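Local coordinates for ankyrin-repeat protein (PDB 2W4S), which probably binds RNA through this helical domain, which belongs to the RNA-binding family of PHAX, a transport factor for snRNA and snoRNA, at residues Arg28-Arg37 against Gln81-Gln92. Residues are numbered along the deposited sequence; the frame is centred on the assembly and turned at random.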
ATOM      1  N   ARG C  28      -7.432  12.607  -7.968  1.00 36.94           N
ATOM      2  CA  ARG C  28      -7.016  13.187  -9.240  1.00 36.84           C
ATOM      3  C   ARG C  28      -5.829  12.441  -9.872  1.00 36.73           C
ATOM      4  O   ARG C  28      -5.798  12.261 -11.086  1.00 36.98           O
ATOM      5  CB  ARG C  28      -6.832  14.712  -9.131  1.00 36.54           C
ATOM      6  CG  ARG C  28      -8.189  15.442  -8.867  1.00 36.31           C
ATOM      7  CD  ARG C  28      -8.122  16.970  -8.785  1.00 37.19           C
ATOM      8  NE  ARG C  28      -7.070  17.452  -7.892  1.00 41.02           N
ATOM      9  CZ  ARG C  28      -7.240  17.858  -6.630  1.00 42.51           C
ATOM     10  NH1 ARG C  28      -8.434  17.854  -6.060  1.00 42.93           N
ATOM     11  NH2 ARG C  28      -6.188  18.260  -5.918  1.00 44.07           N
ATOM     12  N   VAL C  29      -4.890  11.949  -9.070  1.00 36.63           N
ATOM     13  CA  VAL C  29      -3.795  11.130  -9.626  1.00 36.29           C
ATOM     14  C   VAL C  29      -4.308   9.831 -10.252  1.00 36.28           C
ATOM     15  O   VAL C  29      -3.929   9.486 -11.378  1.00 36.42           O
ATOM     16  CB  VAL C  29      -2.726  10.793  -8.575  1.00 36.41           C
ATOM     17  CG1 VAL C  29      -1.645   9.878  -9.171  1.00 36.17           C
ATOM     18  CG2 VAL C  29      -2.104  12.065  -8.012  1.00 35.38           C
ATOM     19  N   ILE C  30      -5.166   9.121  -9.521  1.00 36.63           N
ATOM     20  CA  ILE C  30      -5.804   7.884 -10.007  1.00 36.60           C
ATOM     21  C   ILE C  30      -6.617   8.123 -11.282  1.00 37.05           C
ATOM     22  O   ILE C  30      -6.499   7.352 -12.244  1.00 36.83           O
ATOM     23  CB  ILE C  30      -6.662   7.225  -8.914  1.00 36.66           C
ATOM     24  CG1 ILE C  30      -5.749   6.589  -7.856  1.00 36.08           C
ATOM     25  CG2 ILE C  30      -7.612   6.188  -9.502  1.00 36.04           C
ATOM     26  CD1 ILE C  30      -6.433   6.291  -6.545  1.00 35.91           C
ATOM     27  N   LYS C  31      -7.412   9.199 -11.292  1.00 37.13           N
ATOM     28  CA  LYS C  31      -8.199   9.578 -12.465  1.00 37.70           C
ATOM     29  C   LYS C  31      -7.303   9.826 -13.676  1.00 37.09           C
ATOM     30  O   LYS C  31      -7.669   9.484 -14.807  1.00 37.59           O
ATOM     31  CB  LYS C  31      -9.060  10.819 -12.187  1.00 37.77           C
ATOM     32  CG  LYS C  31     -10.423  10.509 -11.564  1.00 39.68           C
ATOM     33  CD  LYS C  31     -11.176  11.779 -11.109  1.00 39.68           C
ATOM     34  CE  LYS C  31     -12.055  11.472  -9.862  1.00 42.23           C
ATOM     35  NZ  LYS C  31     -12.348  12.696  -9.034  1.00 43.12           N
ATOM     36  N   THR C  32      -6.127  10.397 -13.436  1.00 36.15           N
ATOM     37  CA  THR C  32      -5.174  10.698 -14.505  1.00 35.15           C
ATOM     38  C   THR C  32      -4.272   9.531 -14.973  1.00 35.22           C
ATOM     39  O   THR C  32      -4.207   9.246 -16.183  1.00 34.31           O
ATOM     40  CB  THR C  32      -4.303  11.883 -14.120  1.00 35.00           C
ATOM     41  OG1 THR C  32      -5.150  12.980 -13.753  1.00 35.54           O
ATOM     42  CG2 THR C  32      -3.409  12.289 -15.290  1.00 34.39           C
ATOM     43  N   ILE C  33      -3.546   8.877 -14.053  1.00 34.93           N
ATOM     44  CA  ILE C  33      -2.652   7.776 -14.486  1.00 34.52           C
ATOM     45  C   ILE C  33      -3.198   6.346 -14.303  1.00 34.36           C
ATOM     46  O   ILE C  33      -2.538   5.400 -14.727  1.00 34.37           O
ATOM     47  CB  ILE C  33      -1.222   7.901 -13.899  1.00 34.83           C
ATOM     48  CG1 ILE C  33      -1.222   7.691 -12.368  1.00 35.18           C
ATOM     49  CG2 ILE C  33      -0.604   9.258 -14.280  1.00 35.33           C
ATOM     50  CD1 ILE C  33       0.088   8.072 -11.686  1.00 34.17           C
ATOM     51  N   GLY C  34      -4.388   6.190 -13.705  1.00 33.89           N
ATOM     52  CA  GLY C  34      -4.942   4.849 -13.415  1.00 35.17           C
ATOM     53  C   GLY C  34      -4.470   4.249 -12.079  1.00 36.29           C
ATOM     54  O   GLY C  34      -3.417   4.638 -11.549  1.00 36.32           O
ATOM     55  N   SER C  35      -5.232   3.308 -11.521  1.00 36.78           N
ATOM     56  CA  SER C  35      -4.887   2.752 -10.205  1.00 37.79           C
ATOM     57  C   SER C  35      -3.607   1.928 -10.245  1.00 38.09           C
ATOM     58  O   SER C  35      -2.856   1.883  -9.270  1.00 37.84           O
ATOM     59  CB  SER C  35      -6.043   1.954  -9.586  1.00 37.75           C
ATOM     60  OG  SER C  35      -6.385   0.853 -10.383  1.00 37.98           O
ATOM     61  N   GLN C  36      -3.360   1.316 -11.396  1.00 38.58           N
ATOM     62  CA  GLN C  36      -2.137   0.590 -11.650  1.00 39.26           C
ATOM     63  C   GLN C  36      -0.882   1.460 -11.496  1.00 39.62           C
ATOM     64  O   GLN C  36      -0.019   1.127 -10.701  1.00 40.50           O
ATOM     65  CB  GLN C  36      -2.206  -0.068 -13.023  1.00 39.92           C
ATOM     66  CG  GLN C  36      -1.320  -1.279 -13.200  1.00 41.51           C
ATOM     67  CD  GLN C  36      -1.812  -2.181 -14.320  1.00 43.77           C
ATOM     68  OE1 GLN C  36      -2.820  -2.881 -14.178  1.00 44.22           O
ATOM     69  NE2 GLN C  36      -1.100  -2.171 -15.440  1.00 45.13           N
ATOM     70  N   ARG C  37      -0.763   2.574 -12.217  1.00 39.89           N
ATOM     71  CA  ARG C  37       0.467   3.397 -12.126  1.00 39.98           C
ATOM     72  C   ARG C  37       0.570   4.138 -10.782  1.00 38.91           C
ATOM     73  O   ARG C  37       1.670   4.338 -10.259  1.00 38.55           O
ATOM     74  CB  ARG C  37       0.615   4.357 -13.338  1.00 39.92           C
ATOM     75  CG  ARG C  37       0.796   3.632 -14.703  1.00 40.85           C
ATOM     76  CD  ARG C  37       0.629   4.579 -15.896  1.00 42.71           C
ATOM     77  NE  ARG C  37       1.901   5.034 -16.481  1.00 48.06           N
ATOM     78  CZ  ARG C  37       2.349   4.667 -17.690  1.00 50.21           C
ATOM     79  NH1 ARG C  37       1.626   3.844 -18.460  1.00 50.92           N
ATOM     80  NH2 ARG C  37       3.517   5.122 -18.143  1.00 50.60           N
ATOM     81  N   GLN C  81       5.466  11.670 -18.915  1.00 34.09           N
ATOM     82  CA  GLN C  81       4.475  10.607 -18.665  1.00 34.00           C
ATOM     83  C   GLN C  81       3.106  11.191 -18.354  1.00 33.78           C
ATOM     84  O   GLN C  81       2.076  10.598 -18.653  1.00 34.11           O
ATOM     85  CB  GLN C  81       4.929   9.698 -17.519  1.00 34.20           C
ATOM     86  CG  GLN C  81       6.027   8.716 -17.880  1.00 35.55           C
ATOM     87  CD  GLN C  81       5.705   7.962 -19.134  1.00 38.55           C
ATOM     88  OE1 GLN C  81       4.725   7.206 -19.184  1.00 40.38           O
ATOM     89  NE2 GLN C  81       6.505   8.181 -20.184  1.00 38.71           N
ATOM     90  N   ILE C  82       3.127  12.372 -17.756  1.00 33.69           N
ATOM     91  CA  ILE C  82       1.944  13.150 -17.399  1.00 33.43           C
ATOM     92  C   ILE C  82       2.157  14.446 -18.171  1.00 32.46           C
ATOM     93  O   ILE C  82       3.275  14.923 -18.195  1.00 33.01           O
ATOM     94  CB  ILE C  82       1.937  13.406 -15.868  1.00 32.70           C
ATOM     95  CG1 ILE C  82       1.435  12.184 -15.149  1.00 33.41           C
ATOM     96  CG2 ILE C  82       1.074  14.578 -15.464  1.00 34.51           C
ATOM     97  CD1 ILE C  82       1.638  12.255 -13.628  1.00 34.44           C
ATOM     98  N   THR C  83       1.117  15.002 -18.802  1.00 31.90           N
ATOM     99  CA  THR C  83       1.225  16.310 -19.487  1.00 31.56           C
ATOM    100  C   THR C  83       1.218  17.451 -18.473  1.00 31.35           C
ATOM    101  O   THR C  83       0.845  17.255 -17.316  1.00 31.26           O
ATOM    102  CB  THR C  83       0.044  16.588 -20.429  1.00 31.64           C
ATOM    103  OG1 THR C  83      -1.143  16.765 -19.645  1.00 31.84           O
ATOM    104  CG2 THR C  83      -0.146  15.466 -21.464  1.00 31.53           C
ATOM    105  N   ILE C  84       1.601  18.649 -18.912  1.00 31.26           N
ATOM    106  CA  ILE C  84       1.550  19.836 -18.044  1.00 31.31           C
ATOM    107  C   ILE C  84       0.114  20.124 -17.620  1.00 30.97           C
ATOM    108  O   ILE C  84      -0.139  20.324 -16.446  1.00 31.23           O
ATOM    109  CB  ILE C  84       2.141  21.121 -18.684  1.00 30.96           C
ATOM    110  CG1 ILE C  84       3.647  20.993 -18.940  1.00 31.27           C
ATOM    111  CG2 ILE C  84       1.870  22.322 -17.804  1.00 30.45           C
ATOM    112  CD1 ILE C  84       4.478  20.690 -17.717  1.00 31.53           C
ATOM    113  N   GLN C  85      -0.812  20.130 -18.569  1.00 31.09           N
ATOM    114  CA  GLN C  85      -2.238  20.223 -18.255  1.00 31.73           C
ATOM    115  C   GLN C  85      -2.682  19.208 -17.192  1.00 31.18           C
ATOM    116  O   GLN C  85      -3.381  19.578 -16.255  1.00 30.76           O
ATOM    117  CB  GLN C  85      -3.075  20.066 -19.511  1.00 31.74           C
ATOM    118  CG  GLN C  85      -3.679  21.365 -20.012  1.00 37.61           C
ATOM    119  CD  GLN C  85      -2.645  22.472 -20.298  1.00 42.57           C
ATOM    120  OE1 GLN C  85      -2.398  23.331 -19.440  1.00 44.97           O
ATOM    121  NE2 GLN C  85      -2.059  22.463 -21.509  1.00 42.58           N
ATOM    122  N   GLU C  86      -2.275  17.946 -17.326  1.00 30.68           N
ATOM    123  CA  GLU C  86      -2.635  16.955 -16.327  1.00 31.15           C
ATOM    124  C   GLU C  86      -2.019  17.250 -14.959  1.00 30.84           C
ATOM    125  O   GLU C  86      -2.627  17.001 -13.926  1.00 30.25           O
ATOM    126  CB  GLU C  86      -2.295  15.537 -16.791  1.00 31.66           C
ATOM    127  CG  GLU C  86      -3.201  15.056 -17.907  1.00 31.79           C
ATOM    128  CD  GLU C  86      -2.750  13.744 -18.520  1.00 33.35           C
ATOM    129  OE1 GLU C  86      -1.602  13.318 -18.333  1.00 34.09           O
ATOM    130  OE2 GLU C  86      -3.573  13.114 -19.195  1.00 36.73           O
ATOM    131  N   TRP C  87      -0.816  17.800 -14.956  1.00 31.03           N
ATOM    132  CA  TRP C  87      -0.149  18.136 -13.705  1.00 31.68           C
ATOM    133  C   TRP C  87      -0.872  19.266 -12.955  1.00 31.06           C
ATOM    134  O   TRP C  87      -0.942  19.271 -11.736  1.00 31.08           O
ATOM    135  CB  TRP C  87       1.314  18.456 -14.008  1.00 32.51           C
ATOM    136  CG  TRP C  87       2.140  19.137 -12.934  1.00 33.47           C
ATOM    137  CD1 TRP C  87       2.550  20.438 -12.942  1.00 33.41           C
ATOM    138  CD2 TRP C  87       2.684  18.550 -11.739  1.00 33.95           C
ATOM    139  NE1 TRP C  87       3.309  20.702 -11.838  1.00 33.99           N
ATOM    140  CE2 TRP C  87       3.409  19.569 -11.072  1.00 34.29           C
ATOM    141  CE3 TRP C  87       2.651  17.263 -11.179  1.00 34.36           C
ATOM    142  CZ2 TRP C  87       4.103  19.348  -9.851  1.00 35.16           C
ATOM    143  CZ3 TRP C  87       3.360  17.027  -9.948  1.00 34.98           C
ATOM    144  CH2 TRP C  87       4.064  18.068  -9.304  1.00 34.11           C
ATOM    145  N   ASN C  88      -1.402  20.215 -13.701  1.00 30.68           N
ATOM    146  CA  ASN C  88      -2.173  21.299 -13.153  1.00 30.65           C
ATOM    147  C   ASN C  88      -3.526  20.835 -12.617  1.00 30.99           C
ATOM    148  O   ASN C  88      -3.968  21.334 -11.582  1.00 31.10           O
ATOM    149  CB  ASN C  88      -2.336  22.404 -14.196  1.00 30.07           C
ATOM    150  CG  ASN C  88      -1.156  23.355 -14.219  1.00 30.75           C
ATOM    151  OD1 ASN C  88      -1.245  24.457 -13.691  1.00 32.57           O
ATOM    152  ND2 ASN C  88      -0.034  22.932 -14.811  1.00 29.51           N
ATOM    153  N   TYR C  89      -4.178  19.890 -13.300  1.00 31.03           N
ATOM    154  CA  TYR C  89      -5.452  19.354 -12.825  1.00 31.77           C
ATOM    155  C   TYR C  89      -5.251  18.686 -11.467  1.00 32.98           C
ATOM    156  O   TYR C  89      -6.010  18.963 -10.530  1.00 33.09           O
ATOM    157  CB  TYR C  89      -6.084  18.388 -13.840  1.00 31.57           C
ATOM    158  CG  TYR C  89      -7.200  17.511 -13.288  1.00 31.99           C
ATOM    159  CD1 TYR C  89      -8.480  18.032 -13.009  1.00 32.94           C
ATOM    160  CD2 TYR C  89      -6.982  16.145 -13.044  1.00 33.52           C
ATOM    161  CE1 TYR C  89      -9.519  17.204 -12.502  1.00 32.53           C
ATOM    162  CE2 TYR C  89      -8.015  15.306 -12.539  1.00 32.06           C
ATOM    163  CZ  TYR C  89      -9.270  15.846 -12.278  1.00 32.76           C
ATOM    164  OH  TYR C  89     -10.253  15.020 -11.771  1.00 34.21           O
ATOM    165  N   ILE C  90      -4.217  17.830 -11.376  1.00 33.61           N
ATOM    166  CA  ILE C  90      -3.862  17.115 -10.157  1.00 34.47           C
ATOM    167  C   ILE C  90      -3.575  18.063  -8.989  1.00 36.01           C
ATOM    168  O   ILE C  90      -4.076  17.843  -7.884  1.00 36.40           O
ATOM    169  CB  ILE C  90      -2.637  16.167 -10.373  1.00 34.25           C
ATOM    170  CG1 ILE C  90      -3.033  14.907 -11.140  1.00 32.08           C
ATOM    171  CG2 ILE C  90      -2.034  15.741  -9.061  1.00 33.57           C
ATOM    172  CD1 ILE C  90      -1.864  14.227 -11.799  1.00 29.50           C
ATOM    173  N   ARG C  91      -2.790  19.112  -9.245  1.00 37.16           N
ATOM    174  CA  ARG C  91      -2.338  20.042  -8.208  1.00 38.69           C
ATOM    175  C   ARG C  91      -3.325  21.130  -7.735  1.00 40.08           C
ATOM    176  O   ARG C  91      -3.044  21.785  -6.736  1.00 40.72           O
ATOM    177  CB  ARG C  91      -0.981  20.652  -8.583  1.00 38.20           C
ATOM    178  CG  ARG C  91       0.193  19.835  -8.031  1.00 40.83           C
ATOM    179  CD  ARG C  91       1.535  20.399  -8.440  0.50 41.18           C
ATOM    180  NE  ARG C  91       2.036  21.483  -7.589  0.50 41.49           N
ATOM    181  CZ  ARG C  91       2.209  22.737  -8.004  0.50 40.51           C
ATOM    182  NH1 ARG C  91       1.912  23.072  -9.253  0.50 39.46           N
ATOM    183  NH2 ARG C  91       2.686  23.654  -7.173  0.50 40.16           N
ATOM    184  N   GLN C  92      -4.452  21.346  -8.431  1.00 41.46           N
ATOM    185  CA  GLN C  92      -5.523  22.255  -7.943  1.00 42.64           C
ATOM    186  C   GLN C  92      -6.760  22.295  -8.859  1.00 42.96           C
ATOM    187  O   GLN C  92      -7.549  21.338  -8.933  1.00 43.30           O
ATOM    188  CB  GLN C  92      -4.998  23.689  -7.679  1.00 42.74           C
ATOM    189  CG  GLN C  92      -4.128  24.290  -8.803  1.00 43.61           C
ATOM    190  CD  GLN C  92      -3.097  25.322  -8.297  1.00 43.75           C
ATOM    191  OE1 GLN C  92      -3.421  26.505  -8.098  1.00 43.49           O
ATOM    192  NE2 GLN C  92      -1.844  24.875  -8.114  1.00 41.79           N
TER
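Arg28 supplies the hydrogen bonds that join helix 24-50 to the C-terminal end of helix 84-91, both directed at the carbonyl of Ile90. Its NE lies 3.0 Å and its NH2 2.9 Å from Ile90 O; the two nitrogens grip the one oxygen side-on, and Ile90 O lies in the guanidinium plane. NH2 is tilted from the carbonyl plane, whereas NE stands above that plane, on the same face. A bend at chi3 (-49°) turns the guanidinium into this position, while NH1 forms a salt bridge with Glu24.

The aliphatic part of the same side chain makes a CH-pi contact: Arg28 CD lies over one face of the Tyr89 ring, 4.0 Å from its centroid and 17° off the normal. Lys31 crosses the ring's hydroxyl end, with CD 3.4 Å from Tyr89 OH, and carries its ammonium to Glu24. At the ring edge sits Thr32 OG1, already engaged with Arg28 O one turn back.

Apolar packing continues along the helix. Val29 CG2 meets Ile90 CG2 at 3.8 Å, and Ile33 CG2 meets Ile82 CG1 at 3.7 Å. Thr32 CG2, placed opposite the backbone nitrogen, rests against the Glu86 side chain, whose carboxylate closes a capping box with Thr83.

The axes of segments 28-37 and 84-91 run roughly antiparallel, at 144°, with a closest approach of 9.3 Å. Within the RNA-binding domain, this chemistry pins the last helix to the long one by a charged clamp on a C-terminal carbonyl, where the helix dipole would probably strengthen the guanidinium's hold.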